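Long-range contacts in GDSL-like Lipase/Acylhydrolase family protein (Neisseria meningitidis, PDB 4K9S), which probably removes O-acetyl groups from peptidoglycan as a serine-type esterase of the SGNH (GDSL) hydrolase superfamily: residues A[120-125]-A[212-217]; A[92-97]-A[108-113]; A[241-246]-A[278-283]; A[148-153]-A[176-181]. All blocks are in the same frame, centred on the assembly; numbering follows the deposited sequence.

Contact 1 of 4, residues A[120-125]-A[212-217]; sequences FPLGGI and SAMGIN
Met-214, near the end of strand 208-215, and Ile-216 just past it press against a type II beta turn that runs from Pro-121 to Gly-124 and leads into strand 125-128. Strand 208-215 is an outermost strand of the largely parallel sheet of the SGNH-hydrolase fold, and the turn belongs to the part of the chain assigned to the N-terminal peptidoglycan O-acetylesterase family, so the two family regions meet here in the interior. Apolar contacts dominate. The selenomethionine Met-214 sends CG away from its own carbonyl carbon (chi1 -83°) and stays extended beyond it, which carries SE to within 3.4 Å of Leu-122 CD1; the two side chains cross at about a right angle. Met-214 SE also lies 4.0 Å from Gly-123 CA. Farther along, Ile-125 and Ile-216 slide past each other in opposite directions, with Ile-125 CG1 3.8 Å from Ile-216 CD1. Ile-216 CD1 also abuts the turn backbone, 3.5 Å from Gly-123 O. The turn itself is closed by Gly-124 N, which donates to Pro-121 O over 3.3 Å, and the positive phi angles of Gly-123 and Gly-124 suit glycine. Beyond the contact, Leu-122 N is bonded to the carboxylate of Asp-234 and Gly-124 pairs through its backbone with Ser-113. Polar contact across the interface is indirect, since no hydrogen bond joins the segments. Instead one water donates to both backbones, 3.2 Å from Gly-123 O and 3.0 Å from Met-214 O.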
loop_
_atom_site.group_PDB
_atom_site.type_symbol
_atom_site.label_atom_id
_atom_site.label_comp_id
_atom_site.label_asym_id
_atom_site.label_seq_id
_atom_site.Cartn_x
_atom_site.Cartn_y
_atom_site.Cartn_z
ATOM N N PHE A 120 9.371 8.926 -10.770
ATOM C CA PHE A 120 8.693 7.837 -10.062
ATOM C C PHE A 120 7.255 7.612 -10.506
ATOM O O PHE A 120 6.468 8.552 -10.565
ATOM C CB PHE A 120 8.638 8.124 -8.556
ATOM C CG PHE A 120 9.980 8.223 -7.892
ATOM C CD1 PHE A 120 10.729 7.084 -7.639
ATOM C CD2 PHE A 120 10.469 9.455 -7.479
ATOM C CE1 PHE A 120 11.959 7.171 -7.020
ATOM C CE2 PHE A 120 11.693 9.553 -6.838
ATOM C CZ PHE A 120 12.442 8.401 -6.608
ATOM N N PRO A 121 6.894 6.353 -10.768
ATOM C CA PRO A 121 5.480 6.021 -10.919
ATOM C C PRO A 121 4.812 5.994 -9.551
ATOM O O PRO A 121 5.504 6.151 -8.547
ATOM C CB PRO A 121 5.515 4.628 -11.540
ATOM C CG PRO A 121 6.796 4.042 -11.066
ATOM C CD PRO A 121 7.769 5.182 -10.967
ATOM N N LEU A 122 3.491 5.842 -9.516
ATOM C CA LEU A 122 2.741 5.779 -8.265
ATOM C C LEU A 122 3.419 4.777 -7.329
ATOM O O LEU A 122 3.678 3.648 -7.729
ATOM C CB LEU A 122 1.308 5.342 -8.588
ATOM C CG LEU A 122 0.060 5.436 -7.701
ATOM C CD1 LEU A 122 -0.258 4.086 -7.050
ATOM C CD2 LEU A 122 0.117 6.550 -6.670
ATOM N N GLY A 123 3.754 5.195 -6.112
ATOM C CA GLY A 123 4.388 4.298 -5.155
ATOM C C GLY A 123 5.739 4.776 -4.649
ATOM O O GLY A 123 6.175 4.398 -3.548
ATOM N N GLY A 124 6.401 5.611 -5.452
ATOM C CA GLY A 124 7.681 6.193 -5.085
ATOM C C GLY A 124 8.859 5.255 -5.242
ATOM O O GLY A 124 9.912 5.470 -4.658
ATOM N N ILE A 125 8.692 4.210 -6.042
ATOM C CA ILE A 125 9.697 3.168 -6.130
ATOM C C ILE A 125 10.000 2.774 -7.572
ATOM O O ILE A 125 9.092 2.497 -8.347
ATOM C CB ILE A 125 9.262 1.935 -5.342
ATOM C CG1 ILE A 125 9.336 2.237 -3.838
ATOM C CG2 ILE A 125 10.124 0.712 -5.718
ATOM C CD1 ILE A 125 9.054 1.050 -2.944
ATOM N N SER A 212 -2.050 -5.104 -1.561
ATOM C CA SER A 212 -0.775 -4.539 -2.009
ATOM C C SER A 212 -0.265 -3.455 -1.068
ATOM O O SER A 212 -1.030 -2.584 -0.643
ATOM C CB SER A 212 -0.901 -3.967 -3.425
ATOM O OG SER A 212 -1.311 -4.959 -4.339
ATOM N N ALA A 213 1.028 -3.493 -0.759
ATOM C CA ALA A 213 1.585 -2.539 0.193
ATOM C C ALA A 213 2.530 -1.551 -0.465
ATOM O O ALA A 213 3.649 -1.907 -0.827
ATOM C CB ALA A 213 2.291 -3.267 1.325
HETATM N N MSE A 214 2.082 -0.306 -0.594
HETATM C CA MSE A 214 2.898 0.770 -1.166
HETATM C C MSE A 214 3.354 1.757 -0.105
HETATM O O MSE A 214 2.814 2.853 0.019
HETATM C CB MSE A 214 2.130 1.511 -2.261
HETATM C CG MSE A 214 2.204 0.821 -3.599
HETATM SE SE MSE A 214 1.269 1.784 -5.016
HETATM C CE MSE A 214 1.713 0.569 -6.488
ATOM N N GLY A 215 4.362 1.368 0.657
ATOM C CA GLY A 215 4.791 2.190 1.767
ATOM C C GLY A 215 6.111 2.836 1.447
ATOM O O GLY A 215 6.914 2.263 0.708
ATOM N N ILE A 216 6.318 4.043 1.974
ATOM C CA ILE A 216 7.633 4.642 1.990
ATOM C C ILE A 216 7.944 5.045 3.417
ATOM O O ILE A 216 7.162 5.755 4.045
ATOM C CB ILE A 216 7.721 5.884 1.083
ATOM C CG1 ILE A 216 7.467 5.508 -0.383
ATOM C CG2 ILE A 216 9.080 6.545 1.234
ATOM C CD1 ILE A 216 8.556 4.641 -0.988
ATOM N N ASN A 217 9.075 4.574 3.932
ATOM C CA ASN A 217 9.581 5.025 5.232
ATOM C C ASN A 217 9.556 6.560 5.407
ATOM O O ASN A 217 10.156 7.302 4.620
ATOM C CB ASN A 217 11.013 4.526 5.440
ATOM C CG ASN A 217 11.083 3.081 5.855
ATOM O OD1 ASN A 217 10.097 2.491 6.255
ATOM N ND2 ASN A 217 12.278 2.505 5.778
HETATM O O HOH W 1 3.897 5.283 -1.462
#

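Contact 2 of 4, residues A[92-97]-A[108-113]; sequences ANVKGQ and WQSLTS
Val-94 and Ser-110 mark the closest backbone approach, their CA atoms 5.9 Å apart, where the irregular segment 92-97 passes obliquely alongside strand 109-112 without pairing with it as a beta strand. A single hydrogen bond joins the two segments: Ser-110 OG donates to Asn-93 O over 2.7 Å. Ser-110 holds this hydroxyl between its backbone N and carbonyl carbon (chi1 60°), pointing it at segment 92-97, and it arrives in the carbonyl plane with a C=O...OG angle of 146°. Apolar groups lie to both sides of this bond along the chain. The methyl of Ala-92, atom CB, sits 4.3 Å from Trp-108 CB, touching the root of that side chain and not its indole, and also meets Ser-110 CB. On the other side Val-94 CG2 rests 4.0 Å from Ser-110 CB, while Val-94 CG1 comes more loosely toward Thr-112 OG1. A type II turn from Val-94 to Gln-97, closed by Gln-97 N donating to Val-94 O, then bends the segment round. Strand 109-112 is an outermost strand of its antiparallel sheet and pairs with strand 125-128, whose Ile-125 packs against both Val-94 and Thr-112. Gln-97 OE1 accepts from the backbone N of Asn-217, just past strand 208-215, and Asn-217 in turn packs on helix 62-65.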
loop_
_atom_site.group_PDB
_atom_site.type_symbol
_atom_site.label_atom_id
_atom_site.label_comp_id
_atom_site.label_asym_id
_atom_site.label_seq_id
_atom_site.Cartn_x
_atom_site.Cartn_y
_atom_site.Cartn_z
ATOM N N ALA A 92 12.459 -4.980 -6.822
ATOM C CA ALA A 92 13.729 -5.397 -6.234
ATOM C C ALA A 92 13.646 -5.291 -4.721
ATOM O O ALA A 92 12.589 -4.980 -4.176
ATOM C CB ALA A 92 14.852 -4.517 -6.745
ATOM N N ASN A 93 14.757 -5.556 -4.041
ATOM C CA ASN A 93 14.841 -5.292 -2.614
ATOM C C ASN A 93 14.926 -3.796 -2.398
ATOM O O ASN A 93 15.654 -3.103 -3.109
ATOM C CB ASN A 93 16.078 -5.940 -1.988
ATOM C CG ASN A 93 15.917 -7.422 -1.772
ATOM O OD1 ASN A 93 14.866 -7.879 -1.320
ATOM N ND2 ASN A 93 16.956 -8.193 -2.101
ATOM N N VAL A 94 14.182 -3.307 -1.411
ATOM C CA VAL A 94 14.248 -1.912 -1.034
ATOM C C VAL A 94 14.812 -1.799 0.372
ATOM O O VAL A 94 14.296 -2.413 1.301
ATOM C CB VAL A 94 12.869 -1.258 -1.087
ATOM C CG1 VAL A 94 12.938 0.166 -0.513
ATOM C CG2 VAL A 94 12.345 -1.252 -2.522
ATOM N N LYS A 95 15.881 -1.021 0.514
ATOM C CA LYS A 95 16.571 -0.867 1.785
ATOM C C LYS A 95 15.663 -0.273 2.854
ATOM O O LYS A 95 15.065 0.770 2.647
ATOM C CB LYS A 95 17.813 0.023 1.610
ATOM C CG LYS A 95 18.434 0.455 2.933
ATOM C CD LYS A 95 19.798 1.119 2.739
ATOM C CE LYS A 95 20.606 1.149 4.044
ATOM N NZ LYS A 95 20.143 2.153 5.056
ATOM N N GLY A 96 15.578 -0.934 4.001
ATOM C CA GLY A 96 14.801 -0.426 5.114
ATOM C C GLY A 96 13.330 -0.769 4.999
ATOM O O GLY A 96 12.513 -0.354 5.814
ATOM N N GLN A 97 12.977 -1.517 3.964
ATOM C CA GLN A 97 11.574 -1.841 3.713
ATOM C C GLN A 97 11.480 -3.314 3.365
ATOM O O GLN A 97 12.497 -3.981 3.173
ATOM C CB GLN A 97 10.968 -0.924 2.633
ATOM C CG GLN A 97 11.158 0.583 2.958
ATOM C CD GLN A 97 10.415 1.538 2.033
ATOM O OE1 GLN A 97 10.633 2.749 2.085
ATOM N NE2 GLN A 97 9.530 1.006 1.196
ATOM N N TRP A 108 19.194 -5.643 -10.177
ATOM C CA TRP A 108 18.547 -4.347 -10.323
ATOM C C TRP A 108 18.842 -3.495 -9.091
ATOM O O TRP A 108 19.082 -4.025 -8.006
ATOM C CB TRP A 108 17.032 -4.517 -10.491
ATOM C CG TRP A 108 16.639 -5.319 -11.698
ATOM C CD1 TRP A 108 17.478 -5.881 -12.628
ATOM C CD2 TRP A 108 15.309 -5.657 -12.104
ATOM N NE1 TRP A 108 16.747 -6.543 -13.579
ATOM C CE2 TRP A 108 15.413 -6.415 -13.284
ATOM C CE3 TRP A 108 14.041 -5.393 -11.585
ATOM C CZ2 TRP A 108 14.295 -6.908 -13.951
ATOM C CZ3 TRP A 108 12.935 -5.891 -12.251
ATOM C CH2 TRP A 108 13.070 -6.633 -13.418
ATOM N N GLN A 109 18.832 -2.177 -9.257
ATOM C CA GLN A 109 19.016 -1.282 -8.126
ATOM C C GLN A 109 17.767 -0.441 -7.861
ATOM O O GLN A 109 17.346 0.349 -8.697
ATOM C CB GLN A 109 20.220 -0.374 -8.360
ATOM C CG GLN A 109 20.581 0.469 -7.146
ATOM C CD GLN A 109 20.740 -0.368 -5.878
ATOM O OE1 GLN A 109 21.577 -1.284 -5.818
ATOM N NE2 GLN A 109 19.923 -0.066 -4.861
ATOM N N SER A 110 17.165 -0.625 -6.698
ATOM C CA SER A 110 15.998 0.163 -6.318
ATOM C C SER A 110 16.342 1.600 -5.922
ATOM O O SER A 110 17.351 1.868 -5.282
ATOM C CB SER A 110 15.273 -0.518 -5.168
ATOM O OG SER A 110 16.140 -0.633 -4.064
ATOM N N LEU A 111 15.485 2.523 -6.329
ATOM C CA LEU A 111 15.568 3.901 -5.889
ATOM C C LEU A 111 14.205 4.287 -5.342
ATOM O O LEU A 111 13.178 3.854 -5.873
ATOM C CB LEU A 111 15.938 4.807 -7.058
ATOM C CG LEU A 111 16.143 6.245 -6.616
ATOM C CD1 LEU A 111 17.372 6.336 -5.696
ATOM C CD2 LEU A 111 16.249 7.176 -7.825
ATOM N N THR A 112 14.186 5.101 -4.291
ATOM C CA THR A 112 12.936 5.462 -3.626
ATOM C C THR A 112 12.802 6.992 -3.459
ATOM O O THR A 112 13.806 7.702 -3.396
ATOM C CB THR A 112 12.896 4.775 -2.255
ATOM O OG1 THR A 112 11.708 4.000 -2.114
ATOM C CG2 THR A 112 12.900 5.766 -1.196
ATOM N N SER A 113 11.574 7.506 -3.384
ATOM C CA SER A 113 11.367 8.955 -3.228
ATOM C C SER A 113 11.665 9.498 -1.823
ATOM O O SER A 113 11.646 10.711 -1.600
ATOM C CB SER A 113 9.956 9.372 -3.664
ATOM O OG SER A 113 8.964 8.844 -2.807
#

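Contact 3 of 4, residues A[241-246]-A[278-283]; sequences DLVILS and PAAGIL
Leu-283 and Ile-244 form the apolar centre of this parallel strand pair, part of a beta-alpha-beta crossover in the alpha/beta SGNH-hydrolase fold. They lie side by side and point the same way, with Leu-283 CD1 3.5 Å from Ile-244 CG2 and close to CG1 as well. Leu-283 places CG opposite its backbone N (chi1 -174°), which helps bring CD1 alongside CG1 and CG2 of Ile-244. On the same face Leu-242 CD1 adds a contact of 4.0 Å to Leu-283 CB and lies against the peptide of Gly-281, with Leu-242 CD1 3.3 Å from Gly-281 O. The face of Leu-242 and Leu-283 continues onto Met-322 of the next strand, 322-325. On the face of Val-243 and Ile-282 the contacts are longer: Leu-245 CD1 and Ile-282 CG2 are 4.4 Å apart, as are Val-243 CG2 and CB of Ala-280, just before the strand. Helix 259-276, in the connection between the strands, covers this side through Ile-273, which touches both Leu-245 and Ile-282. Between the faces the backbones are joined by hydrogen bonds from Val-243 N to Gly-281 O, from Leu-283 N to Val-243 O and from Leu-245 N to Leu-283 O. The polar edge comes at the start of the pair, where the carboxylate of Asp-241 has its partners outside the two segments, accepting from Arg-55 N and forming a salt bridge with Lys-42. Its main chain still serves the sheet: Gly-281 N donates to Asp-241 O over 2.7 Å.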
loop_
_atom_site.group_PDB
_atom_site.type_symbol
_atom_site.label_atom_id
_atom_site.label_comp_id
_atom_site.label_asym_id
_atom_site.label_seq_id
_atom_site.Cartn_x
_atom_site.Cartn_y
_atom_site.Cartn_z
ATOM N N ASP A 241 -9.762 -1.667 -5.894
ATOM C CA ASP A 241 -11.191 -1.542 -5.607
ATOM C C ASP A 241 -11.361 -0.880 -4.246
ATOM O O ASP A 241 -12.412 -0.318 -3.936
ATOM C CB ASP A 241 -11.871 -2.916 -5.582
ATOM C CG ASP A 241 -11.724 -3.675 -6.889
ATOM O OD1 ASP A 241 -12.164 -3.154 -7.941
ATOM O OD2 ASP A 241 -11.160 -4.791 -6.860
ATOM N N LEU A 242 -10.331 -0.985 -3.416
ATOM C CA LEU A 242 -10.314 -0.311 -2.125
ATOM C C LEU A 242 -8.949 0.303 -1.930
ATOM O O LEU A 242 -7.941 -0.393 -1.939
ATOM C CB LEU A 242 -10.652 -1.271 -0.968
ATOM C CG LEU A 242 -10.469 -0.725 0.469
ATOM C CD1 LEU A 242 -11.283 0.525 0.700
ATOM C CD2 LEU A 242 -10.791 -1.770 1.561
ATOM N N VAL A 243 -8.914 1.615 -1.782
ATOM C CA VAL A 243 -7.661 2.309 -1.525
ATOM C C VAL A 243 -7.583 2.650 -0.047
ATOM O O VAL A 243 -8.456 3.345 0.484
ATOM C CB VAL A 243 -7.541 3.589 -2.382
ATOM C CG1 VAL A 243 -6.253 4.347 -2.060
ATOM C CG2 VAL A 243 -7.592 3.219 -3.836
ATOM N N ILE A 244 -6.566 2.123 0.626
ATOM C CA ILE A 244 -6.336 2.485 2.014
ATOM C C ILE A 244 -5.180 3.450 2.130
ATOM O O ILE A 244 -4.051 3.145 1.746
ATOM C CB ILE A 244 -6.023 1.278 2.892
ATOM C CG1 ILE A 244 -7.177 0.284 2.834
ATOM C CG2 ILE A 244 -5.737 1.727 4.339
ATOM C CD1 ILE A 244 -6.909 -0.999 3.568
ATOM N N LEU A 245 -5.470 4.621 2.674
ATOM C CA LEU A 245 -4.453 5.615 2.904
ATOM C C LEU A 245 -4.024 5.553 4.366
ATOM O O LEU A 245 -4.839 5.824 5.264
ATOM C CB LEU A 245 -5.010 6.995 2.573
ATOM C CG LEU A 245 -5.497 7.211 1.138
ATOM C CD1 LEU A 245 -6.111 8.604 0.994
ATOM C CD2 LEU A 245 -4.354 7.008 0.134
ATOM N N SER A 246 -2.763 5.185 4.606
ATOM C CA SER A 246 -2.228 5.163 5.971
ATOM C C SER A 246 -1.057 6.110 6.205
ATOM O O SER A 246 0.104 5.722 6.064
ATOM C CB SER A 246 -1.828 3.744 6.380
ATOM O OG SER A 246 -1.349 3.731 7.713
ATOM N N PRO A 278 -13.173 5.680 -10.100
ATOM C CA PRO A 278 -14.544 6.046 -9.729
ATOM C C PRO A 278 -15.242 4.961 -8.921
ATOM O O PRO A 278 -16.064 5.292 -8.069
ATOM C CB PRO A 278 -15.242 6.231 -11.086
ATOM C CG PRO A 278 -14.132 6.470 -12.064
ATOM C CD PRO A 278 -12.980 5.668 -11.560
ATOM N N ALA A 279 -14.901 3.699 -9.167
ATOM C CA ALA A 279 -15.555 2.580 -8.485
ATOM C C ALA A 279 -14.877 2.099 -7.197
ATOM O O ALA A 279 -15.367 1.175 -6.561
ATOM C CB ALA A 279 -15.754 1.411 -9.444
ATOM N N ALA A 280 -13.768 2.719 -6.802
ATOM C CA ALA A 280 -13.055 2.277 -5.602
ATOM C C ALA A 280 -13.711 2.759 -4.315
ATOM O O ALA A 280 -14.385 3.785 -4.306
ATOM C CB ALA A 280 -11.612 2.738 -5.636
ATOM N N GLY A 281 -13.523 2.004 -3.236
ATOM C CA GLY A 281 -13.804 2.491 -1.900
ATOM C C GLY A 281 -12.535 3.129 -1.370
ATOM O O GLY A 281 -11.426 2.708 -1.730
ATOM N N ILE A 282 -12.680 4.155 -0.537
ATOM C CA ILE A 282 -11.524 4.805 0.077
ATOM C C ILE A 282 -11.542 4.674 1.612
ATOM O O ILE A 282 -12.556 4.934 2.257
ATOM C CB ILE A 282 -11.416 6.284 -0.343
ATOM C CG1 ILE A 282 -11.435 6.409 -1.870
ATOM C CG2 ILE A 282 -10.158 6.917 0.235
ATOM C CD1 ILE A 282 -11.225 7.836 -2.395
ATOM N N LEU A 283 -10.419 4.264 2.195
ATOM C CA LEU A 283 -10.350 4.046 3.644
ATOM C C LEU A 283 -9.169 4.804 4.260
ATOM O O LEU A 283 -8.010 4.552 3.923
ATOM C CB LEU A 283 -10.256 2.540 3.949
ATOM C CG LEU A 283 -10.311 1.969 5.381
ATOM C CD1 LEU A 283 -8.956 1.467 5.799
ATOM C CD2 LEU A 283 -10.819 2.957 6.412
#

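Contact 4 of 4, residues A[148-153]-A[176-181]; sequences RVSLFA and WQVLDT
Phe-152 and Val-178 make one of the tight spots between strands 147-155 and 177-183. Val-178 CG2 stands over one face of the phenyl ring, 3.9 Å from the centroid of Phe-152 and 20° off its normal, a CH-pi contact displaced toward the rim. With CG opposite its carbonyl carbon (chi1 -80°), Phe-152 holds the ring beside Val-178 CG2, and the ring also meets that of Trp-88. Next to it Trp-176 turns an edge of its indole to the chain, CZ3 lying 3.9 Å from Phe-152 C. The other face of the pair is equally close: Ala-153 CB touches Leu-179 CD2 at 3.7 Å, and the side chains of Leu-151 and Leu-179 cross at a slant, Leu-151 CD1 3.9 Å from Leu-179 CB. The strands are antiparallel neighbours, 177-183 being outermost, in one of two five-stranded antiparallel sheets, consistent with the galactose-binding-like family assigned to this region. Leu-179 and Thr-181 reach Val-169 of the second sheet, so their face is turned to that sheet, whereas Phe-152 and Val-178 contact helix 231-238. Six backbone hydrogen bonds tie the three hydrogen-bonded pairs. Toward Asp-180, which is exposed, contact thins out and becomes polar. Ser-150 OG donates to Asp-180 OD1 over 2.6 Å, meeting the carboxylate on its anti side and 34° out of its plane. At the Thr-181 end the pair is uneven: Thr-181 N donates to Val-149 O at 2.7 Å, but Val-149 N to Thr-181 O spans 3.2 Å.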
loop_
_atom_site.group_PDB
_atom_site.type_symbol
_atom_site.label_atom_id
_atom_site.label_comp_id
_atom_site.label_asym_id
_atom_site.label_seq_id
_atom_site.Cartn_x
_atom_site.Cartn_y
_atom_site.Cartn_z
ATOM N N ARG A 148 -1.244 -14.241 -13.492
ATOM C CA ARG A 148 -1.336 -13.031 -14.297
ATOM C C ARG A 148 -0.264 -12.054 -13.824
ATOM O O ARG A 148 -0.097 -11.866 -12.624
ATOM C CB ARG A 148 -2.747 -12.423 -14.223
ATOM C CG ARG A 148 -3.866 -13.437 -14.527
ATOM C CD ARG A 148 -5.256 -12.804 -14.694
ATOM N NE ARG A 148 -5.654 -12.057 -13.508
ATOM C CZ ARG A 148 -6.773 -12.267 -12.810
ATOM N NH1 ARG A 148 -7.643 -13.208 -13.186
ATOM N NH2 ARG A 148 -7.020 -11.518 -11.733
ATOM N N VAL A 149 0.485 -11.474 -14.764
ATOM C CA VAL A 149 1.588 -10.569 -14.426
ATOM C C VAL A 149 1.517 -9.245 -15.180
ATOM O O VAL A 149 1.409 -9.218 -16.398
ATOM C CB VAL A 149 2.984 -11.203 -14.669
ATOM C CG1 VAL A 149 4.092 -10.179 -14.425
ATOM C CG2 VAL A 149 3.192 -12.422 -13.797
ATOM N N SER A 150 1.565 -8.154 -14.430
ATOM C CA SER A 150 1.699 -6.817 -14.979
ATOM C C SER A 150 2.899 -6.101 -14.340
ATOM O O SER A 150 3.173 -6.276 -13.153
ATOM C CB SER A 150 0.423 -6.005 -14.757
ATOM O OG SER A 150 -0.578 -6.389 -15.671
ATOM N N LEU A 151 3.605 -5.292 -15.129
ATOM C CA LEU A 151 4.739 -4.523 -14.630
ATOM C C LEU A 151 4.603 -3.076 -15.037
ATOM O O LEU A 151 4.375 -2.767 -16.213
ATOM C CB LEU A 151 6.047 -5.003 -15.246
ATOM C CG LEU A 151 6.461 -6.458 -15.338
ATOM C CD1 LEU A 151 5.701 -7.232 -16.421
ATOM C CD2 LEU A 151 7.928 -6.444 -15.623
ATOM N N PHE A 152 4.773 -2.171 -14.088
ATOM C CA PHE A 152 5.052 -0.807 -14.477
ATOM C C PHE A 152 6.469 -0.821 -15.042
ATOM O O PHE A 152 7.360 -1.418 -14.447
ATOM C CB PHE A 152 4.939 0.123 -13.287
ATOM C CG PHE A 152 3.533 0.495 -12.955
ATOM C CD1 PHE A 152 2.910 1.538 -13.608
ATOM C CD2 PHE A 152 2.825 -0.196 -11.996
ATOM C CE1 PHE A 152 1.609 1.884 -13.298
ATOM C CE2 PHE A 152 1.536 0.149 -11.694
ATOM C CZ PHE A 152 0.929 1.187 -12.346
ATOM N N ALA A 153 6.682 -0.199 -16.194
ATOM C CA ALA A 153 7.976 -0.314 -16.847
ATOM C C ALA A 153 8.230 0.821 -17.819
ATOM O O ALA A 153 7.330 1.261 -18.517
ATOM C CB ALA A 153 8.067 -1.636 -17.570
ATOM N N TRP A 176 6.861 5.502 -19.272
ATOM C CA TRP A 176 6.217 4.575 -18.334
ATOM C C TRP A 176 4.946 3.969 -18.911
ATOM O O TRP A 176 4.134 4.662 -19.523
ATOM C CB TRP A 176 5.865 5.293 -17.028
ATOM C CG TRP A 176 7.040 5.506 -16.126
ATOM C CD1 TRP A 176 7.695 6.679 -15.896
ATOM C CD2 TRP A 176 7.715 4.511 -15.346
ATOM N NE1 TRP A 176 8.738 6.476 -15.025
ATOM C CE2 TRP A 176 8.768 5.154 -14.667
ATOM C CE3 TRP A 176 7.530 3.141 -15.156
ATOM C CZ2 TRP A 176 9.623 4.475 -13.808
ATOM C CZ3 TRP A 176 8.385 2.469 -14.311
ATOM C CH2 TRP A 176 9.421 3.135 -13.645
ATOM N N GLN A 177 4.774 2.671 -18.702
ATOM C CA GLN A 177 3.584 1.982 -19.171
ATOM C C GLN A 177 3.422 0.696 -18.384
ATOM O O GLN A 177 4.329 0.285 -17.653
ATOM C CB GLN A 177 3.685 1.701 -20.679
ATOM C CG GLN A 177 4.931 0.928 -21.066
ATOM C CD GLN A 177 5.205 0.937 -22.565
ATOM O OE1 GLN A 177 4.718 0.086 -23.306
ATOM N NE2 GLN A 177 6.003 1.897 -23.011
ATOM N N VAL A 178 2.263 0.063 -18.504
ATOM C CA VAL A 178 2.089 -1.253 -17.905
ATOM C C VAL A 178 2.236 -2.357 -18.954
ATOM O O VAL A 178 1.592 -2.333 -20.002
ATOM C CB VAL A 178 0.735 -1.384 -17.191
ATOM C CG1 VAL A 178 0.519 -2.809 -16.738
ATOM C CG2 VAL A 178 0.660 -0.427 -16.014
ATOM N N LEU A 179 3.092 -3.323 -18.659
ATOM C CA LEU A 179 3.295 -4.479 -19.516
ATOM C C LEU A 179 2.398 -5.599 -19.002
ATOM O O LEU A 179 2.472 -5.940 -17.824
ATOM C CB LEU A 179 4.753 -4.921 -19.424
ATOM C CG LEU A 179 5.814 -4.400 -20.391
ATOM C CD1 LEU A 179 5.564 -2.974 -20.884
ATOM C CD2 LEU A 179 7.153 -4.511 -19.714
ATOM N N ASP A 180 1.550 -6.159 -19.869
ATOM C CA ASP A 180 0.655 -7.252 -19.465
ATOM C C ASP A 180 1.125 -8.584 -20.009
ATOM O O ASP A 180 1.271 -8.752 -21.222
ATOM C CB ASP A 180 -0.782 -7.015 -19.944
ATOM C CG ASP A 180 -1.469 -5.891 -19.198
ATOM O OD1 ASP A 180 -1.000 -5.520 -18.088
ATOM O OD2 ASP A 180 -2.480 -5.380 -19.724
ATOM N N THR A 181 1.370 -9.530 -19.118
ATOM C CA THR A 181 1.848 -10.828 -19.550
ATOM C C THR A 181 1.343 -11.901 -18.599
ATOM O O THR A 181 0.350 -11.700 -17.912
ATOM C CB THR A 181 3.400 -10.856 -19.700
ATOM O OG1 THR A 181 3.814 -12.107 -20.260
ATOM C CG2 THR A 181 4.095 -10.638 -18.358
#

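How the contacts relate
Along the chain contact 2 closes first, then contact 1 opens; contact 4 falls wholly between the two segments of contact 1, and contact 3 follows last. Contacts 2 and 4 reach the same antiparallel sheet, through its outermost strands 109-112 and 177-183, with centres about 19 Å apart. Contact 3 sits in the mixed sheet of the hydrolase fold, to which contact 1 adds strand 208-215. Contact 1 therefore bridges the two parts: its centre is about 10 Å from that of contact 2 and 16 Å from those of contacts 3 and 4. Asn-217 ND2, bonded to Gly-96 O of contact 2, adds to this link, while Pro-121 packing on Trp-176 ties contact 1 to contact 4.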